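Local coordinates for protein 3-Hydroxyacyl-CoA dehydrogenase (Ralstonia eutropha H16, PDB 4PZC) that catalyses the NAD-dependent interconversion of (S)-3-hydroxyacyl-CoA and 3-oxoacyl-CoA, acting as an (S)-3-hydroxybutyryl-CoA dehydrogenase, at residues E199-L204 with M260-M265; E213-M218 with G227-A232. All coordinates share one frame; numbering follows the deposited sequence.

Contact 1 (E199-L204 with M260-M265)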
loop_
_atom_site.group_PDB
_atom_site.type_symbol
_atom_site.label_atom_id
_atom_site.label_comp_id
_atom_site.label_asym_id
_atom_site.label_seq_id
_atom_site.Cartn_x
_atom_site.Cartn_y
_atom_site.Cartn_z
ATOM N N GLU A 199 -1.804 10.696 2.770
ATOM C CA GLU A 199 -2.264 10.507 4.149
ATOM C C GLU A 199 -1.076 10.405 5.070
ATOM O O GLU A 199 -1.120 10.915 6.166
ATOM C CB GLU A 199 -3.158 9.280 4.325
ATOM C CG GLU A 199 -4.074 9.403 5.541
ATOM C CD GLU A 199 -5.113 10.515 5.403
ATOM O OE1 GLU A 199 -5.358 10.965 4.269
ATOM O OE2 GLU A 199 -5.694 10.938 6.433
ATOM N N ALA A 200 -0.024 9.726 4.620
ATOM C CA ALA A 200 1.201 9.636 5.388
ATOM C C ALA A 200 1.703 11.020 5.721
ATOM O O ALA A 200 2.011 11.292 6.876
ATOM C CB ALA A 200 2.274 8.869 4.649
ATOM N N PHE A 201 1.773 11.913 4.735
ATOM C CA PHE A 201 2.281 13.259 5.023
ATOM C C PHE A 201 1.396 13.917 6.073
ATOM O O PHE A 201 1.913 14.597 6.984
ATOM C CB PHE A 201 2.443 14.123 3.767
ATOM C CG PHE A 201 3.729 13.886 3.065
ATOM C CD1 PHE A 201 3.921 12.743 2.301
ATOM C CD2 PHE A 201 4.781 14.764 3.209
ATOM C CE1 PHE A 201 5.134 12.503 1.650
ATOM C CE2 PHE A 201 6.004 14.534 2.580
ATOM C CZ PHE A 201 6.175 13.410 1.792
ATOM N N CYS A 202 0.084 13.692 5.989
ATOM C CA CYS A 202 -0.815 14.243 6.998
ATOM C C CYS A 202 -0.474 13.763 8.398
ATOM O O CYS A 202 -0.379 14.563 9.332
ATOM C CB CYS A 202 -2.267 13.911 6.681
ATOM S SG CYS A 202 -2.783 14.515 5.059
ATOM N N VAL A 203 -0.291 12.453 8.537
ATOM C CA VAL A 203 0.026 11.847 9.822
ATOM C C VAL A 203 1.296 12.483 10.346
ATOM O O VAL A 203 1.340 12.939 11.482
ATOM C CB VAL A 203 0.200 10.311 9.699
ATOM C CG1 VAL A 203 0.918 9.749 10.901
ATOM C CG2 VAL A 203 -1.146 9.622 9.540
ATOM N N LEU A 204 2.318 12.527 9.503
ATOM C CA LEU A 204 3.597 13.126 9.869
ATOM C C LEU A 204 3.371 14.593 10.190
ATOM O O LEU A 204 3.802 15.103 11.213
ATOM C CB LEU A 204 4.591 13.007 8.713
ATOM C CG LEU A 204 5.892 13.796 8.889
ATOM C CD1 LEU A 204 6.635 13.251 10.081
ATOM C CD2 LEU A 204 6.775 13.705 7.663
ATOM N N MET A 260 -0.383 19.531 3.764
ATOM C CA MET A 260 0.307 20.807 3.904
ATOM C C MET A 260 1.824 20.654 4.047
ATOM O O MET A 260 2.580 21.415 3.444
ATOM C CB MET A 260 -0.223 21.585 5.098
ATOM C CG MET A 260 -1.621 22.139 4.942
ATOM S SD MET A 260 -1.799 23.323 3.591
ATOM C CE MET A 260 -2.466 22.237 2.343
ATOM N N LEU A 261 2.268 19.671 4.831
ATOM C CA LEU A 261 3.699 19.405 4.963
ATOM C C LEU A 261 4.251 19.066 3.595
ATOM O O LEU A 261 5.322 19.511 3.233
ATOM C CB LEU A 261 3.970 18.290 5.961
ATOM C CG LEU A 261 5.429 18.011 6.385
ATOM C CD1 LEU A 261 6.215 19.219 6.907
ATOM C CD2 LEU A 261 5.463 16.912 7.446
ATOM N N MET A 262 3.515 18.316 2.800
ATOM C CA MET A 262 3.968 18.060 1.432
ATOM C C MET A 262 4.104 19.366 0.649
ATOM O O MET A 262 5.040 19.504 -0.128
ATOM C CB MET A 262 3.052 17.078 0.687
ATOM C CG MET A 262 3.551 16.724 -0.715
ATOM S SD MET A 262 2.369 15.750 -1.708
ATOM C CE MET A 262 2.381 14.205 -0.792
ATOM N N ARG A 263 3.190 20.316 0.846
ATOM C CA ARG A 263 3.333 21.634 0.220
ATOM C C ARG A 263 4.555 22.403 0.697
ATOM O O ARG A 263 5.191 23.117 -0.071
ATOM C CB ARG A 263 2.156 22.507 0.516
ATOM C CG ARG A 263 0.879 22.158 -0.204
ATOM C CD ARG A 263 0.005 23.393 -0.202
ATOM N NE ARG A 263 -1.394 23.114 -0.442
ATOM C CZ ARG A 263 -1.931 22.926 -1.643
ATOM N NH1 ARG A 263 -1.177 22.980 -2.737
ATOM N NH2 ARG A 263 -3.250 22.706 -1.744
ATOM N N GLU A 264 4.833 22.304 1.981
ATOM C CA GLU A 264 5.919 23.028 2.564
ATOM C C GLU A 264 7.269 22.476 2.085
ATOM O O GLU A 264 8.197 23.227 1.732
ATOM C CB GLU A 264 5.794 22.974 4.086
ATOM C CG GLU A 264 4.775 23.968 4.597
ATOM C CD GLU A 264 5.269 25.395 4.487
ATOM O OE1 GLU A 264 6.291 25.726 5.135
ATOM O OE2 GLU A 264 4.626 26.177 3.754
ATOM N N MET A 265 7.380 21.160 2.064
ATOM C CA MET A 265 8.605 20.564 1.604
ATOM C C MET A 265 8.852 20.945 0.146
ATOM O O MET A 265 9.971 21.323 -0.235
ATOM C CB MET A 265 8.529 19.066 1.798
ATOM C CG MET A 265 8.383 18.709 3.273
ATOM S SD MET A 265 8.818 16.986 3.481
ATOM C CE MET A 265 8.862 16.839 5.267
#
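The phenyl ring of F201 has the methyl end of M262 over one face and the sulfur of M265 at its edge. M262 CE makes a CH-pi contact, 4.2 Å from the centroid of the F201 ring and somewhat off its normal. M262 SD stands higher above the same ring, nearly over its middle but at a distance. Both methionines thus make Met-aromatic contacts with one ring, one sulfur above it at a distance and the other at its edge, where M265 SD lies in the ring plane, 3.8 Å from F201 CE2. M262 gets its methyl there because CG is anti to the backbone N (chi1 -176°) and the chain then bends at its last torsion (chi3 -68°), turning CE onto the ring. M265 instead runs extended beyond CG and presents its sulfur to the ring edge.

One turn further along helix 189-205, L204 meets L261 at about a right angle. A single methyl, L261 CD2, touches both the branch point and one arm of the leucine, 3.5 Å from L204 CG. The helix segments themselves cross nearly perpendicularly, at 91° with axes 8.6 Å apart, which concentrates the contact on these few side chains of the all-helical C-terminal domain. L237 and V279 also pack against F201, while E199 turns to the second subunit, where it forms salt bridges with R191 and K255 of that chain.

No hydrogen bond spans the two segments; their cohesion rests on apolar packing, leucine on leucine and methionine on phenyl ring, with the polarisable sulfurs probably adding to it.

Contact 2 (E213-M218 with G227-A232); sequences EIDEGM and GPLALA
D215 OD2 is gripped by two groups, the backbone amide of A230, whose N lies 3.1 Å from it, and the hydroxyl of Y280. The other oxygen, D215 OD1, accepts from L229 N at 3.0 Å. The D215 side chain, from helix 211-222, thus accepts from two successive amides in the first turn of helix 228-235, with G227 at the N-cap position, within the helical C-terminal domain of the dehydrogenase. Each oxygen is met by its amide on the syn side, less than 20° out of the carboxylate plane, and the N-H...O angles are 145° at OD1 and 154° at OD2. The paired bonds fix the rotation of the carboxylate, and the start of the helix would be expected to favour its negative charge. This buried group is therefore hydrogen-bonded to two backbone amides and one tyrosine hydroxyl.

At G227, which has no side chain, the backbones come near each other: its CA is 4.2 Å from that of D215. Apolar contacts accompany the polar centre. P228 CD packs on M218 CB, and separately I214 leans obliquely on L229, with L229 CD1 4.0 Å from I214 CG2.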
loop_
_atom_site.group_PDB
_atom_site.type_symbol
_atom_site.label_atom_id
_atom_site.label_comp_id
_atom_site.label_asym_id
_atom_site.label_seq_id
_atom_site.Cartn_x
_atom_site.Cartn_y
_atom_site.Cartn_z
ATOM N N GLU A 213 9.356 5.730 11.811
ATOM C CA GLU A 213 8.346 4.894 12.452
ATOM C C GLU A 213 7.101 4.746 11.570
ATOM O O GLU A 213 6.502 3.680 11.510
ATOM C CB GLU A 213 7.952 5.479 13.811
ATOM C CG GLU A 213 8.947 5.266 14.959
ATOM C CD GLU A 213 8.371 5.703 16.302
ATOM O OE1 GLU A 213 7.748 6.799 16.364
ATOM O OE2 GLU A 213 8.502 4.941 17.290
ATOM N N ILE A 214 6.703 5.822 10.901
ATOM C CA ILE A 214 5.570 5.758 10.004
ATOM C C ILE A 214 5.839 4.716 8.897
ATOM O O ILE A 214 4.953 3.894 8.548
ATOM C CB ILE A 214 5.281 7.143 9.399
ATOM C CG1 ILE A 214 4.668 8.087 10.435
ATOM C CG2 ILE A 214 4.324 7.034 8.230
ATOM C CD1 ILE A 214 4.557 9.543 9.977
ATOM N N ASP A 215 7.059 4.760 8.347
ATOM C CA ASP A 215 7.460 3.824 7.288
ATOM C C ASP A 215 7.536 2.393 7.841
ATOM O O ASP A 215 7.080 1.438 7.205
ATOM C CB ASP A 215 8.792 4.246 6.654
ATOM C CG ASP A 215 8.647 5.401 5.610
ATOM O OD1 ASP A 215 7.529 5.904 5.327
ATOM O OD2 ASP A 215 9.688 5.796 5.037
ATOM N N GLU A 216 8.069 2.263 9.051
ATOM C CA GLU A 216 8.175 0.964 9.690
ATOM C C GLU A 216 6.787 0.351 9.784
ATOM O O GLU A 216 6.551 -0.778 9.323
ATOM C CB GLU A 216 8.792 1.054 11.111
ATOM C CG GLU A 216 10.319 1.238 11.243
ATOM C CD GLU A 216 10.822 1.379 12.714
ATOM O OE1 GLU A 216 10.625 0.458 13.562
ATOM O OE2 GLU A 216 11.449 2.422 13.031
ATOM N N GLY A 217 5.881 1.111 10.388
ATOM C CA GLY A 217 4.514 0.686 10.593
ATOM C C GLY A 217 3.880 0.044 9.363
ATOM O O GLY A 217 3.125 -0.943 9.478
ATOM N N MET A 218 4.197 0.590 8.185
ATOM C CA MET A 218 3.525 0.175 6.976
ATOM C C MET A 218 4.249 -0.964 6.291
ATOM O O MET A 218 3.601 -1.808 5.638
ATOM C CB MET A 218 3.353 1.369 6.028
ATOM C CG MET A 218 2.555 2.524 6.617
ATOM S SD MET A 218 0.759 2.370 6.585
ATOM C CE MET A 218 0.436 0.632 6.571
ATOM N N GLY A 227 8.146 1.900 2.572
ATOM C CA GLY A 227 7.211 2.806 3.200
ATOM C C GLY A 227 6.988 4.032 2.339
ATOM O O GLY A 227 7.897 4.455 1.617
ATOM N N PRO A 228 5.790 4.642 2.460
ATOM C CA PRO A 228 5.307 5.728 1.604
ATOM C C PRO A 228 6.143 6.987 1.681
ATOM O O PRO A 228 6.279 7.666 0.675
ATOM C CB PRO A 228 3.891 6.003 2.141
ATOM C CG PRO A 228 3.948 5.608 3.576
ATOM C CD PRO A 228 4.896 4.431 3.618
ATOM N N LEU A 229 6.705 7.320 2.838
ATOM C CA LEU A 229 7.513 8.542 2.902
ATOM C C LEU A 229 8.805 8.374 2.089
ATOM O O LEU A 229 9.118 9.190 1.197
ATOM C CB LEU A 229 7.810 8.939 4.349
ATOM C CG LEU A 229 6.569 9.212 5.211
ATOM C CD1 LEU A 229 6.986 9.590 6.620
ATOM C CD2 LEU A 229 5.666 10.297 4.629
ATOM N N ALA A 230 9.513 7.289 2.375
ATOM C CA ALA A 230 10.643 6.855 1.544
ATOM C C ALA A 230 10.227 6.784 0.070
ATOM O O ALA A 230 10.938 7.254 -0.833
ATOM C CB ALA A 230 11.130 5.475 1.996
ATOM N N LEU A 231 9.070 6.170 -0.160
ATOM C CA LEU A 231 8.547 6.027 -1.504
ATOM C C LEU A 231 8.385 7.381 -2.161
ATOM O O LEU A 231 8.715 7.543 -3.350
ATOM C CB LEU A 231 7.198 5.320 -1.493
ATOM C CG LEU A 231 6.698 4.895 -2.872
ATOM C CD1 LEU A 231 7.775 4.114 -3.619
ATOM C CD2 LEU A 231 5.426 4.066 -2.735
ATOM N N ALA A 232 7.881 8.345 -1.385
ATOM C CA ALA A 232 7.630 9.670 -1.902
ATOM C C ALA A 232 8.941 10.347 -2.311
ATOM O O ALA A 232 8.986 11.067 -3.316
ATOM C CB ALA A 232 6.899 10.495 -0.882
#

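Both contacts lie in the C-terminal helical domain, on the same side of the chain's centre, and contact 2 is nested within the chain loop that contact 1 closes. Helix 189-205 connects them: F201 and A200 pack on L229, F201 also reaches A232, and L204 CB lies 3.7 Å from I214 CD1. Contact 2 is the more buried, and its cohesion combines a carboxylate, probably charged, with helix amides; contact 1 is only partly buried, with a phenylalanine, methionines and leucines packed together and no hydrogen bond between the segments. The second subunit touches both, through polar bonds from E199 in contact 1 and from E213 in contact 2, where it also packs on M218.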